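Local coordinates for protein ATP-dependent RNA helicase HrpB (Escherichia coli, PDB 6EUD) that hydrolyses ATP to ADP and phosphate as a DExH-box helicase-family NTPase that also binds single-stranded RNA, at residues K53-E58 with V120-D126; L107-I111 with L137-L142; Q635-R639 with I720-E724; W646-Y650 with I746-V751; Q514-G518 with I593-T597. All coordinates share one frame; numbering follows the deposited sequence.

Contact 1 of 5, residues K53-E58 with V120-D126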
# COMPACT_ATOMS: atom_id res chain seq x y z
N LYS A 53 36.19 -6.43 -0.94
CA LYS A 53 35.56 -5.15 -0.62
C LYS A 53 34.43 -5.30 0.40
O LYS A 53 33.87 -6.39 0.55
CB LYS A 53 35.02 -4.51 -1.90
CG LYS A 53 35.71 -3.22 -2.28
CD LYS A 53 35.90 -3.18 -3.78
CE LYS A 53 36.31 -1.79 -4.27
NZ LYS A 53 37.33 -1.18 -3.39
N ILE A 54 34.12 -4.22 1.10
CA ILE A 54 32.99 -4.18 2.03
C ILE A 54 32.09 -3.00 1.70
O ILE A 54 32.58 -1.88 1.57
CB ILE A 54 33.43 -4.06 3.49
CG1 ILE A 54 34.42 -5.17 3.85
CG2 ILE A 54 32.22 -4.06 4.42
CD1 ILE A 54 35.00 -5.03 5.25
N ILE A 55 30.79 -3.25 1.58
CA ILE A 55 29.85 -2.17 1.30
C ILE A 55 29.05 -1.82 2.55
O ILE A 55 28.55 -2.71 3.25
CB ILE A 55 28.87 -2.53 0.18
CG1 ILE A 55 29.60 -3.11 -1.04
CG2 ILE A 55 28.08 -1.30 -0.23
CD1 ILE A 55 30.47 -2.13 -1.77
N LEU A 56 28.94 -0.52 2.83
CA LEU A 56 28.21 -0.04 4.00
C LEU A 56 27.06 0.88 3.59
O LEU A 56 27.29 2.05 3.26
CB LEU A 56 29.16 0.70 4.94
CG LEU A 56 28.54 1.26 6.22
CD1 LEU A 56 27.93 0.13 7.05
CD2 LEU A 56 29.57 2.02 7.02
N LEU A 57 25.84 0.33 3.62
CA LEU A 57 24.63 1.07 3.27
C LEU A 57 24.19 1.96 4.42
O LEU A 57 24.11 1.50 5.56
CB LEU A 57 23.48 0.13 2.90
CG LEU A 57 22.12 0.81 2.64
CD1 LEU A 57 22.21 1.72 1.42
CD2 LEU A 57 20.98 -0.20 2.46
N GLU A 58 23.91 3.22 4.12
CA GLU A 58 23.38 4.15 5.11
C GLU A 58 22.04 4.69 4.63
O GLU A 58 21.85 4.90 3.44
CB GLU A 58 24.38 5.29 5.37
CG GLU A 58 25.72 4.83 5.93
CD GLU A 58 25.62 4.29 7.36
OE1 GLU A 58 24.69 4.71 8.07
OE2 GLU A 58 26.47 3.46 7.76
N VAL A 120 33.43 -8.22 -4.11
CA VAL A 120 32.80 -7.94 -2.82
C VAL A 120 32.66 -9.20 -1.97
O VAL A 120 32.21 -10.23 -2.47
CB VAL A 120 31.40 -7.30 -2.99
CG1 VAL A 120 30.86 -6.79 -1.66
CG2 VAL A 120 31.43 -6.20 -4.04
N GLY A 121 33.03 -9.12 -0.69
CA GLY A 121 32.92 -10.25 0.21
C GLY A 121 31.95 -10.05 1.37
O GLY A 121 31.33 -11.00 1.85
N LEU A 122 31.81 -8.81 1.82
CA LEU A 122 30.92 -8.52 2.93
C LEU A 122 30.11 -7.25 2.68
O LEU A 122 30.65 -6.22 2.30
CB LEU A 122 31.70 -8.39 4.23
CG LEU A 122 30.95 -7.66 5.35
CD1 LEU A 122 29.75 -8.45 5.85
CD2 LEU A 122 31.91 -7.33 6.49
N VAL A 123 28.81 -7.35 2.88
CA VAL A 123 27.96 -6.17 2.82
C VAL A 123 27.37 -5.90 4.21
O VAL A 123 26.93 -6.82 4.90
CB VAL A 123 26.83 -6.34 1.77
CG1 VAL A 123 26.02 -5.07 1.67
CG2 VAL A 123 27.43 -6.69 0.41
N ILE A 124 27.38 -4.62 4.61
CA ILE A 124 26.83 -4.20 5.89
C ILE A 124 25.63 -3.27 5.72
O ILE A 124 25.74 -2.21 5.10
CB ILE A 124 27.89 -3.49 6.74
CG1 ILE A 124 29.18 -4.32 6.79
CG2 ILE A 124 27.35 -3.19 8.13
CD1 ILE A 124 30.31 -3.64 7.52
N LEU A 125 24.49 -3.67 6.28
CA LEU A 125 23.27 -2.87 6.26
C LEU A 125 23.09 -2.16 7.60
O LEU A 125 22.67 -2.76 8.58
CB LEU A 125 22.05 -3.75 5.97
CG LEU A 125 22.08 -4.60 4.70
CD1 LEU A 125 20.81 -5.41 4.58
CD2 LEU A 125 22.27 -3.72 3.49
N ASP A 126 23.40 -0.87 7.62
CA ASP A 126 23.41 -0.12 8.86
C ASP A 126 22.05 0.52 9.15
O ASP A 126 21.26 0.72 8.25
CB ASP A 126 24.52 0.94 8.81
CG ASP A 126 24.92 1.42 10.18
OD1 ASP A 126 25.40 2.57 10.29
OD2 ASP A 126 24.74 0.67 11.17

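Contact 2 of 5, residues L107-I111 with L137-L142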
# COMPACT_ATOMS: atom_id res chain seq x y z
N LEU A 107 23.15 1.08 -3.59
CA LEU A 107 23.35 -0.35 -3.41
C LEU A 107 22.48 -1.15 -4.36
O LEU A 107 22.91 -2.15 -4.95
CB LEU A 107 23.08 -0.75 -1.97
CG LEU A 107 23.22 -2.23 -1.65
CD1 LEU A 107 24.54 -2.77 -2.18
CD2 LEU A 107 23.13 -2.48 -0.14
N THR A 108 21.25 -0.69 -4.54
CA THR A 108 20.33 -1.33 -5.48
C THR A 108 20.89 -1.32 -6.91
O THR A 108 20.86 -2.34 -7.58
CB THR A 108 18.94 -0.67 -5.46
OG1 THR A 108 18.44 -0.63 -4.11
CG2 THR A 108 17.95 -1.45 -6.35
N ARG A 109 21.41 -0.18 -7.36
CA ARG A 109 22.05 -0.07 -8.68
C ARG A 109 23.21 -1.05 -8.87
O ARG A 109 23.28 -1.73 -9.89
CB ARG A 109 22.55 1.36 -8.92
CG ARG A 109 21.44 2.35 -9.18
CD ARG A 109 20.41 1.75 -10.11
NE ARG A 109 19.08 2.13 -9.70
CZ ARG A 109 18.00 1.40 -9.89
NH1 ARG A 109 18.09 0.23 -10.51
NH2 ARG A 109 16.82 1.83 -9.46
N MET A 110 24.09 -1.10 -7.88
CA MET A 110 25.26 -1.98 -7.90
C MET A 110 24.89 -3.45 -8.09
O MET A 110 25.50 -4.16 -8.90
CB MET A 110 26.07 -1.80 -6.62
CG MET A 110 26.65 -0.40 -6.45
SD MET A 110 27.48 -0.11 -4.87
CE MET A 110 28.66 -1.46 -4.84
N ILE A 111 23.90 -3.91 -7.34
CA ILE A 111 23.45 -5.30 -7.42
C ILE A 111 22.74 -5.59 -8.75
O ILE A 111 22.86 -6.68 -9.31
CB ILE A 111 22.52 -5.65 -6.23
CG1 ILE A 111 23.21 -5.33 -4.91
CG2 ILE A 111 22.14 -7.12 -6.27
CD1 ILE A 111 22.40 -5.63 -3.69
N LEU A 137 14.77 -3.90 0.46
CA LEU A 137 15.04 -4.32 -0.89
C LEU A 137 16.49 -4.81 -1.00
O LEU A 137 16.73 -5.88 -1.55
CB LEU A 137 14.76 -3.19 -1.88
CG LEU A 137 15.13 -3.53 -3.32
CD1 LEU A 137 14.47 -4.84 -3.74
CD2 LEU A 137 14.75 -2.39 -4.27
N ALA A 138 17.45 -4.07 -0.44
CA ALA A 138 18.84 -4.54 -0.39
C ALA A 138 18.97 -5.91 0.27
O ALA A 138 19.67 -6.78 -0.22
CB ALA A 138 19.73 -3.55 0.33
N LEU A 139 18.30 -6.10 1.40
CA LEU A 139 18.33 -7.39 2.09
C LEU A 139 17.84 -8.55 1.22
O LEU A 139 18.47 -9.59 1.16
CB LEU A 139 17.51 -7.33 3.37
CG LEU A 139 17.54 -8.64 4.16
CD1 LEU A 139 18.97 -8.99 4.47
CD2 LEU A 139 16.73 -8.52 5.44
N ALA A 140 16.70 -8.35 0.54
CA ALA A 140 16.11 -9.38 -0.33
C ALA A 140 17.02 -9.76 -1.50
O ALA A 140 17.15 -10.96 -1.83
CB ALA A 140 14.76 -8.90 -0.85
N LEU A 141 17.64 -8.76 -2.13
CA LEU A 141 18.55 -8.99 -3.25
C LEU A 141 19.77 -9.75 -2.77
O LEU A 141 20.18 -10.74 -3.37
CB LEU A 141 18.96 -7.67 -3.90
CG LEU A 141 17.78 -6.96 -4.57
CD1 LEU A 141 18.13 -5.54 -4.94
CD2 LEU A 141 17.36 -7.72 -5.81
N LEU A 142 20.35 -9.28 -1.67
CA LEU A 142 21.55 -9.91 -1.14
C LEU A 142 21.35 -11.36 -0.67
O LEU A 142 22.26 -12.17 -0.76
CB LEU A 142 22.09 -9.06 0.01
CG LEU A 142 22.66 -7.72 -0.45
CD1 LEU A 142 22.90 -6.79 0.72
CD2 LEU A 142 23.94 -7.97 -1.25

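Contact 3 of 5, residues Q635-R639 with I720-E724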
# COMPACT_ATOMS: atom_id res chain seq x y z
N GLN A 635 -34.15 -17.71 -9.58
CA GLN A 635 -33.87 -18.96 -8.87
C GLN A 635 -32.53 -19.55 -9.33
O GLN A 635 -31.76 -20.05 -8.51
CB GLN A 635 -35.00 -19.98 -9.08
CG GLN A 635 -36.19 -19.77 -8.14
CD GLN A 635 -35.80 -19.98 -6.69
OE1 GLN A 635 -35.51 -21.11 -6.26
NE2 GLN A 635 -35.74 -18.88 -5.94
N LEU A 636 -32.25 -19.48 -10.62
CA LEU A 636 -30.96 -19.90 -11.14
C LEU A 636 -29.85 -19.08 -10.49
O LEU A 636 -28.88 -19.63 -9.96
CB LEU A 636 -30.90 -19.78 -12.67
CG LEU A 636 -29.54 -20.12 -13.32
CD1 LEU A 636 -29.08 -21.55 -13.07
CD2 LEU A 636 -29.57 -19.86 -14.81
N ARG A 637 -30.01 -17.76 -10.50
CA ARG A 637 -29.01 -16.89 -9.88
C ARG A 637 -28.81 -17.29 -8.41
O ARG A 637 -27.68 -17.44 -7.97
CB ARG A 637 -29.39 -15.42 -9.98
CG ARG A 637 -28.22 -14.49 -9.62
CD ARG A 637 -28.63 -13.03 -9.53
NE ARG A 637 -29.64 -12.84 -8.50
CZ ARG A 637 -29.36 -12.53 -7.24
NH1 ARG A 637 -28.11 -12.35 -6.85
NH2 ARG A 637 -30.35 -12.38 -6.36
N LEU A 638 -29.90 -17.52 -7.67
CA LEU A 638 -29.81 -17.95 -6.29
C LEU A 638 -29.16 -19.35 -6.17
O LEU A 638 -28.36 -19.60 -5.26
CB LEU A 638 -31.21 -17.93 -5.65
CG LEU A 638 -31.79 -16.54 -5.41
CD1 LEU A 638 -33.24 -16.58 -4.95
CD2 LEU A 638 -30.93 -15.83 -4.39
N ARG A 639 -29.48 -20.25 -7.09
CA ARG A 639 -28.84 -21.57 -7.07
C ARG A 639 -27.34 -21.48 -7.29
O ARG A 639 -26.57 -22.24 -6.68
CB ARG A 639 -29.47 -22.49 -8.12
CG ARG A 639 -30.86 -22.95 -7.68
CD ARG A 639 -31.69 -23.43 -8.86
NE ARG A 639 -31.09 -24.62 -9.44
CZ ARG A 639 -31.25 -24.97 -10.71
NH1 ARG A 639 -32.00 -24.22 -11.51
NH2 ARG A 639 -30.64 -26.05 -11.17
N ILE A 720 -38.12 -26.90 -5.50
CA ILE A 720 -37.30 -26.47 -4.39
C ILE A 720 -37.17 -24.94 -4.43
O ILE A 720 -36.95 -24.36 -5.49
CB ILE A 720 -35.93 -27.13 -4.44
CG1 ILE A 720 -36.07 -28.65 -4.29
CG2 ILE A 720 -35.01 -26.53 -3.40
CD1 ILE A 720 -34.72 -29.39 -4.27
N ARG A 721 -37.33 -24.29 -3.28
CA ARG A 721 -37.28 -22.84 -3.20
C ARG A 721 -35.93 -22.42 -2.64
O ARG A 721 -35.65 -22.57 -1.45
CB ARG A 721 -38.44 -22.31 -2.33
CG ARG A 721 -38.71 -20.79 -2.42
CD ARG A 721 -39.19 -20.22 -1.06
NE ARG A 721 -40.23 -21.07 -0.49
CZ ARG A 721 -40.42 -21.28 0.81
NH1 ARG A 721 -39.64 -20.70 1.72
NH2 ARG A 721 -41.40 -22.08 1.19
N TYR A 722 -35.06 -21.91 -3.51
CA TYR A 722 -33.76 -21.50 -3.03
C TYR A 722 -33.80 -20.06 -2.55
O TYR A 722 -34.70 -19.29 -2.90
CB TYR A 722 -32.70 -21.66 -4.13
CG TYR A 722 -32.45 -23.09 -4.51
CD1 TYR A 722 -31.47 -23.84 -3.87
CD2 TYR A 722 -33.23 -23.72 -5.48
CE1 TYR A 722 -31.26 -25.16 -4.22
CE2 TYR A 722 -33.01 -25.02 -5.84
CZ TYR A 722 -32.03 -25.74 -5.20
OH TYR A 722 -31.83 -27.04 -5.55
N HIS A 723 -32.82 -19.72 -1.74
CA HIS A 723 -32.74 -18.43 -1.12
C HIS A 723 -31.27 -18.10 -0.89
O HIS A 723 -30.45 -19.02 -0.70
CB HIS A 723 -33.53 -18.42 0.19
CG HIS A 723 -33.70 -17.06 0.78
ND1 HIS A 723 -32.72 -16.47 1.55
CD2 HIS A 723 -34.72 -16.18 0.73
CE1 HIS A 723 -33.14 -15.28 1.94
NE2 HIS A 723 -34.35 -15.08 1.46
N GLU A 724 -30.92 -16.82 -0.91
CA GLU A 724 -29.52 -16.42 -0.76
C GLU A 724 -28.98 -16.83 0.60
O GLU A 724 -27.81 -17.22 0.69
CB GLU A 724 -29.33 -14.90 -1.00
CG GLU A 724 -30.02 -13.98 -0.02
CD GLU A 724 -31.38 -13.48 -0.50
OE1 GLU A 724 -31.90 -13.98 -1.52
OE2 GLU A 724 -31.94 -12.57 0.16
O HOH W 1 -35.65 -23.41 -8.03

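Contact 4 of 5, residues W646-Y650 with I746-V751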
# COMPACT_ATOMS: atom_id res chain seq x y z
N TRP A 646 -22.16 -24.28 -0.90
CA TRP A 646 -22.32 -25.68 -0.51
C TRP A 646 -21.40 -26.61 -1.29
O TRP A 646 -21.06 -27.69 -0.81
CB TRP A 646 -23.77 -26.12 -0.69
CG TRP A 646 -24.75 -25.25 0.01
CD1 TRP A 646 -24.53 -24.47 1.11
CD2 TRP A 646 -26.12 -25.04 -0.36
NE1 TRP A 646 -25.68 -23.79 1.45
CE2 TRP A 646 -26.67 -24.13 0.56
CE3 TRP A 646 -26.93 -25.53 -1.38
CZ2 TRP A 646 -27.99 -23.70 0.49
CZ3 TRP A 646 -28.26 -25.11 -1.45
CH2 TRP A 646 -28.76 -24.20 -0.52
N LEU A 647 -21.04 -26.20 -2.51
CA LEU A 647 -20.13 -26.97 -3.37
C LEU A 647 -18.93 -26.10 -3.78
O LEU A 647 -18.70 -25.89 -4.98
CB LEU A 647 -20.87 -27.51 -4.60
CG LEU A 647 -22.10 -28.40 -4.33
CD1 LEU A 647 -22.76 -28.89 -5.61
CD2 LEU A 647 -21.74 -29.58 -3.47
N PRO A 648 -18.16 -25.61 -2.80
CA PRO A 648 -17.11 -24.62 -3.09
C PRO A 648 -15.88 -25.26 -3.75
O PRO A 648 -14.99 -24.54 -4.17
CB PRO A 648 -16.74 -24.09 -1.71
CG PRO A 648 -16.90 -25.35 -0.82
CD PRO A 648 -18.13 -26.04 -1.39
N GLU A 649 -15.81 -26.58 -3.84
CA GLU A 649 -14.67 -27.18 -4.53
C GLU A 649 -14.75 -26.95 -6.04
O GLU A 649 -13.79 -27.22 -6.75
CB GLU A 649 -14.54 -28.68 -4.22
CG GLU A 649 -15.71 -29.51 -4.65
CD GLU A 649 -16.73 -29.70 -3.54
OE1 GLU A 649 -17.12 -30.86 -3.29
OE2 GLU A 649 -17.16 -28.69 -2.93
N TYR A 650 -15.88 -26.45 -6.54
CA TYR A 650 -15.99 -26.17 -7.97
C TYR A 650 -15.93 -24.67 -8.26
O TYR A 650 -16.12 -23.85 -7.35
CB TYR A 650 -17.28 -26.75 -8.54
CG TYR A 650 -17.44 -28.20 -8.21
CD1 TYR A 650 -16.67 -29.16 -8.85
CD2 TYR A 650 -18.35 -28.62 -7.25
CE1 TYR A 650 -16.82 -30.48 -8.56
CE2 TYR A 650 -18.49 -29.94 -6.95
CZ TYR A 650 -17.73 -30.87 -7.61
OH TYR A 650 -17.87 -32.21 -7.29
N ILE A 746 -29.82 -32.27 -0.79
CA ILE A 746 -29.23 -31.93 -2.07
C ILE A 746 -27.75 -31.62 -1.86
O ILE A 746 -27.23 -31.83 -0.76
CB ILE A 746 -29.94 -30.73 -2.72
CG1 ILE A 746 -29.80 -29.51 -1.81
CG2 ILE A 746 -31.39 -31.06 -2.94
CD1 ILE A 746 -30.55 -28.31 -2.32
N ALA A 747 -27.08 -31.11 -2.90
CA ALA A 747 -25.68 -30.67 -2.81
C ALA A 747 -24.76 -31.79 -2.33
O ALA A 747 -24.09 -31.65 -1.32
CB ALA A 747 -25.57 -29.43 -1.89
N GLN A 748 -24.73 -32.91 -3.06
CA GLN A 748 -23.93 -34.08 -2.69
C GLN A 748 -24.19 -34.54 -1.26
O GLN A 748 -23.26 -34.92 -0.55
CB GLN A 748 -22.43 -33.78 -2.90
CG GLN A 748 -22.11 -33.43 -4.36
CD GLN A 748 -20.64 -33.14 -4.62
OE1 GLN A 748 -19.78 -33.39 -3.78
NE2 GLN A 748 -20.36 -32.59 -5.79
N GLY A 749 -25.46 -34.48 -0.84
CA GLY A 749 -25.82 -34.95 0.50
C GLY A 749 -25.48 -34.01 1.66
O GLY A 749 -25.63 -34.36 2.82
N ARG A 750 -25.06 -32.80 1.34
CA ARG A 750 -24.58 -31.86 2.36
C ARG A 750 -25.65 -30.99 3.01
O ARG A 750 -25.45 -30.46 4.11
CB ARG A 750 -23.52 -30.96 1.73
CG ARG A 750 -22.23 -31.68 1.37
CD ARG A 750 -21.28 -30.78 0.56
NE ARG A 750 -20.12 -31.55 0.12
CZ ARG A 750 -19.15 -31.08 -0.66
NH1 ARG A 750 -19.17 -29.83 -1.11
NH2 ARG A 750 -18.14 -31.88 -1.00
N VAL A 751 -26.78 -30.81 2.34
CA VAL A 751 -27.77 -29.86 2.78
C VAL A 751 -29.16 -30.46 2.80
O VAL A 751 -29.75 -30.71 1.75
CB VAL A 751 -27.78 -28.60 1.87
CG1 VAL A 751 -28.86 -27.61 2.33
CG2 VAL A 751 -26.40 -27.94 1.85

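Contact 5 of 5, residues Q514-G518 with I593-T597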
# COMPACT_ATOMS: atom_id res chain seq x y z
N GLN A 514 -10.75 18.83 -10.95
CA GLN A 514 -10.84 17.38 -10.82
C GLN A 514 -9.76 16.72 -11.68
O GLN A 514 -9.54 17.12 -12.84
CB GLN A 514 -12.23 16.87 -11.21
CG GLN A 514 -12.38 15.37 -11.03
CD GLN A 514 -13.78 14.88 -11.35
OE1 GLN A 514 -14.39 15.27 -12.36
NE2 GLN A 514 -14.30 14.01 -10.48
N LEU A 515 -9.08 15.72 -11.12
CA LEU A 515 -8.05 15.01 -11.89
C LEU A 515 -8.69 13.89 -12.72
O LEU A 515 -9.81 13.45 -12.43
CB LEU A 515 -6.96 14.45 -10.98
CG LEU A 515 -6.22 15.44 -10.08
CD1 LEU A 515 -5.07 14.74 -9.38
CD2 LEU A 515 -5.71 16.65 -10.84
N ALA A 516 -7.97 13.43 -13.74
CA ALA A 516 -8.47 12.35 -14.60
C ALA A 516 -8.79 11.07 -13.82
O ALA A 516 -9.61 10.26 -14.25
CB ALA A 516 -7.46 12.05 -15.72
N ASN A 517 -8.16 10.90 -12.66
CA ASN A 517 -8.38 9.69 -11.89
C ASN A 517 -9.59 9.89 -10.96
O ASN A 517 -9.92 9.04 -10.14
CB ASN A 517 -7.12 9.31 -11.10
CG ASN A 517 -6.79 10.32 -10.03
OD1 ASN A 517 -7.44 11.36 -9.91
ND2 ASN A 517 -5.76 10.02 -9.24
N GLY A 518 -10.22 11.06 -11.10
CA GLY A 518 -11.49 11.33 -10.48
C GLY A 518 -11.40 12.12 -9.20
O GLY A 518 -12.42 12.59 -8.69
N ILE A 593 -11.49 12.00 -20.65
CA ILE A 593 -10.11 11.74 -20.29
C ILE A 593 -10.12 11.21 -18.87
O ILE A 593 -10.28 11.97 -17.91
CB ILE A 593 -9.26 13.00 -20.39
CG1 ILE A 593 -9.26 13.53 -21.83
CG2 ILE A 593 -7.87 12.66 -20.00
CD1 ILE A 593 -8.51 14.79 -21.99
N GLY A 594 -10.00 9.89 -18.73
CA GLY A 594 -10.20 9.28 -17.43
C GLY A 594 -11.62 9.53 -16.95
O GLY A 594 -12.57 9.24 -17.66
N GLN A 595 -11.75 10.11 -15.76
CA GLN A 595 -13.06 10.43 -15.18
C GLN A 595 -13.57 11.81 -15.57
O GLN A 595 -14.62 12.23 -15.10
CB GLN A 595 -12.98 10.33 -13.65
CG GLN A 595 -12.52 8.98 -13.16
CD GLN A 595 -13.42 7.88 -13.67
OE1 GLN A 595 -14.61 7.86 -13.36
NE2 GLN A 595 -12.87 6.98 -14.49
N LEU A 596 -12.82 12.51 -16.42
CA LEU A 596 -13.12 13.89 -16.81
C LEU A 596 -13.90 13.93 -18.10
O LEU A 596 -13.39 13.54 -19.14
CB LEU A 596 -11.83 14.72 -16.98
CG LEU A 596 -11.00 14.96 -15.73
CD1 LEU A 596 -9.73 15.74 -16.08
CD2 LEU A 596 -11.85 15.70 -14.71
N THR A 597 -15.13 14.41 -18.04
CA THR A 597 -15.92 14.52 -19.25
C THR A 597 -15.40 15.69 -20.07
O THR A 597 -15.31 16.82 -19.59
CB THR A 597 -17.41 14.69 -18.94
OG1 THR A 597 -17.88 13.53 -18.23
CG2 THR A 597 -18.20 14.85 -20.22

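Contact 1 of 5, residues K53-E58 with V120-D126
Ile54 and Ile124 mesh on one face of two adjacent parallel strands. CG2 of Ile54 sits between two side chains of the other strand, 3.7 Å from Ile124 CD1 and 3.9 Å from Leu122 CD2. The next hollow along this face takes Leu56: its CD1 lies 3.5 Å from Ile124 CG2. CG of Leu56 is anti to the backbone N (chi1 -179°), which puts CD1 against the Ile124 side chain. The other face carries Ile55, Leu57, Val120, Val123 and Leu125. Ile55 CG1 meets Val120 CG1 at 3.9 Å, the two side chains crossing at about a right angle. Between the faces runs a parallel ladder, with Ile124 N bonded to Ile55 O at 2.6 Å. A beta bulge at Gly121 shifts the register by one residue near Lys53. At the other end the carboxylates of Glu58 and Asp126 come close, with planes 78° apart. Asp126 opens the DEFH box, and its OD1 is hydrogen-bonded to Ser37 of the predicted ATP site. The pair lies inside the mixed, largely parallel sheet of the P-loop NTPase core. Strand 99-102 flanks 53-57, strand 154-159 flanks 120-125, and helix 133-145 packs on Leu57, Val123 and Leu125.

Contact 2 of 5, residues L107-I111 with L137-L142
Leu107-Ile111 and Leu137-Leu142 are pieces of two helices that run nearly parallel, crossing at 22° with axes 10.1 Å apart. The backbones come nearest at Thr108 and Ala138, whose CA atoms are 6.2 Å apart. No hydrogen bond joins the segments; the contact is made by side chains. Leu107 reaches over the small Ala138 and sets its CD2 3.6 Å from Ala138 CB. The small alanine lets the leucine methyl come this close. One turn on, Ile111 uses both branches. Its CG2 touches Leu141 CB at 4.0 Å, and its CD1 meets Leu142 CD2 at 3.7 Å. CG1 of Ile111 lies anti to the carbonyl carbon (chi1 -54°) and the chain then extends, carrying CD1 across the Leu142 side chain at about a right angle. Thr108 adds a flank: its methyl CG2 lies 3.9 Å from Leu137 CD2. All seven touching residues are buried. The pair packs within the ATP-binding domain, with strand 120-125 beneath it: Leu125 touches Leu107 and Ala138, and Val123 touches Leu142. Helix 361-370 borders another part of the pair, where Trp370 contacts Ile111 and Leu141 and Leu363 contacts Leu137.

Contact 3 of 5, residues Q635-R639 with I720-E724
Ile720 is linked to Gln635 through water. The water donates to Ile720 O and to Gln635 OE1, at 3.0 Å and 2.9 Å respectively. Arg721 starts away from the helix at CB, and its NH2 forms a salt bridge with Glu756. Tyr722 carries the contact. Its backbone N donates to Gln635 OE1 at 2.9 Å, in the carbonyl plane and on a lone pair. Its backbone O accepts from Gln635 NE2 at 3.2 Å, with an N-H...O angle of 174°; the donor stands above the carbonyl plane. The glutamine amide thus grips both polar backbone atoms of one residue. A bend at chi2 (-64°) turns that amide to the Tyr722 backbone. Without the amide of Gln635, as with an alanine there, Tyr722 N and O are likely to lose these mates and the water one anchor. The Tyr722 ring takes Arg639 CG over one face, 3.5 Å from the ring centroid, in a CH-pi contact. Ile720 CG2 lies over the opposite face. Pro707 O holds the tyrosine hydroxyl, and Leu706 O binds Arg639 NE. At Glu724, OE1 lies 3.5 Å from Leu638 CD2, while Leu638 CD1 meets Tyr722 O at 3.7 Å. The arrangement is the side of helix 631-646 docked on the loop that leaves strand 717-721 of the mixed sheet in the C-terminal region.

Contact 4 of 5, residues W646-Y650 with I746-V751
Trp646 and Val751 form the apolar centre. Val751 CG2 stands over one face of the indole, 3.8 Å from the centroid of the five-membered ring, as a CH-pi contact. The segments are two turns: a type I turn at Leu647-Tyr650 just after helix 631-646, and a type I' turn at Ala747-Arg750 in a beta hairpin. A classic beta bulge places Arg750 and Val751 both opposite Ile746. Ala747 CB lies 4.0 Å from Trp646 CB, and Ile746 CD1 reaches Trp646 CZ3. Loss of the indole of Trp646 to an alanine would probably open a gap beside Val751 CG2 and leave that methyl without the ring. Leu647 CD2 continues the apolar patch beside Ala747. Farther out, Tyr650 OH accepts a bond from Gln748 NE2 at 2.9 Å, the ring and amide planes 74° apart. At the exposed edge Arg750 extends straight from CG to NE (chi3 -175°) and forms a salt bridge with Glu649, end-on with two nitrogens. NH2 approaches Glu649 OE1 on its syn side at 2.7 Å, and NH1 takes the syn lone pair of Glu649 OE2 at 2.9 Å. That NH1 also donates to a lone pair of Trp646 O at 2.9 Å, fixing the guanidinium to the helix end.

Contact 5 of 5, residues Q514-G518 with I593-T597
The side chain of Leu596 runs alongside that of Gln514, the two pointing opposite ways. The leucine brings CD2 close to the extended glutamine, 3.7 Å from Gln514 CB and 3.5 Å from Gln514 OE1. The same methyl touches the Gln514 backbone O at 3.3 Å. CG of Leu596 lies anti to the carbonyl carbon (chi1 -66°), and from there both methyls reach Gln514 O. CD1 rests 3.7 Å from Ala516 N. The Gln514 amide is held at both ends. NE2 donates to Gly518 O within its own segment, from above the carbonyl plane, and OE1 accepts from Arg507. This fixes the flat group beside the leucine. Ala516 is the middle of the contact. Its CB touches Ile593 O, and its O receives the one hydrogen bond between the segments, from Gln595 N at 2.6 Å with an N-H...O angle of 163°. Gln595 then lays CB and CG against Gly518; Gln595 CB is 3.6 Å from Gly518 CA. Two glycines permit this close fit. A side chain on Gly594 would clash with Ala516 O, and one on Gly518 would crowd Gln595 CG. Each segment is a tight turn: type I at Leu515-Gly518 and type II' at Ile593-Leu596. The type II' turn joins strands 584-593 and 596-602 of the three-stranded antiparallel sheet in the connector region. The type I turn joins strands 512-515 and 520-522 of a separate mixed sheet. Strand 503-506 of that sheet touches Ile593 and Leu596, and helix 559-565 packs on Ile593.

Contacts 1 and 2 belong to the buried core of the ATP-binding domain and touch each other. Strand 120-125 of contact 1 lies under both helices of contact 2. The first is a backbone ladder with apolar faces; the second has side-chain packing alone. Contacts 3 and 4 touch in the C-terminal region and share helix 631-646, contact 3 along its side and contact 4 at its end. Both are partly buried and mix apolar contacts with hydrogen bonds, but the salt bridge of contact 4 lies at an exposed edge. Contact 5 stands apart, about 24 Å from contact 2 between nearest atoms. It is partly buried and joins two turns by one hydrogen bond and leucine packing.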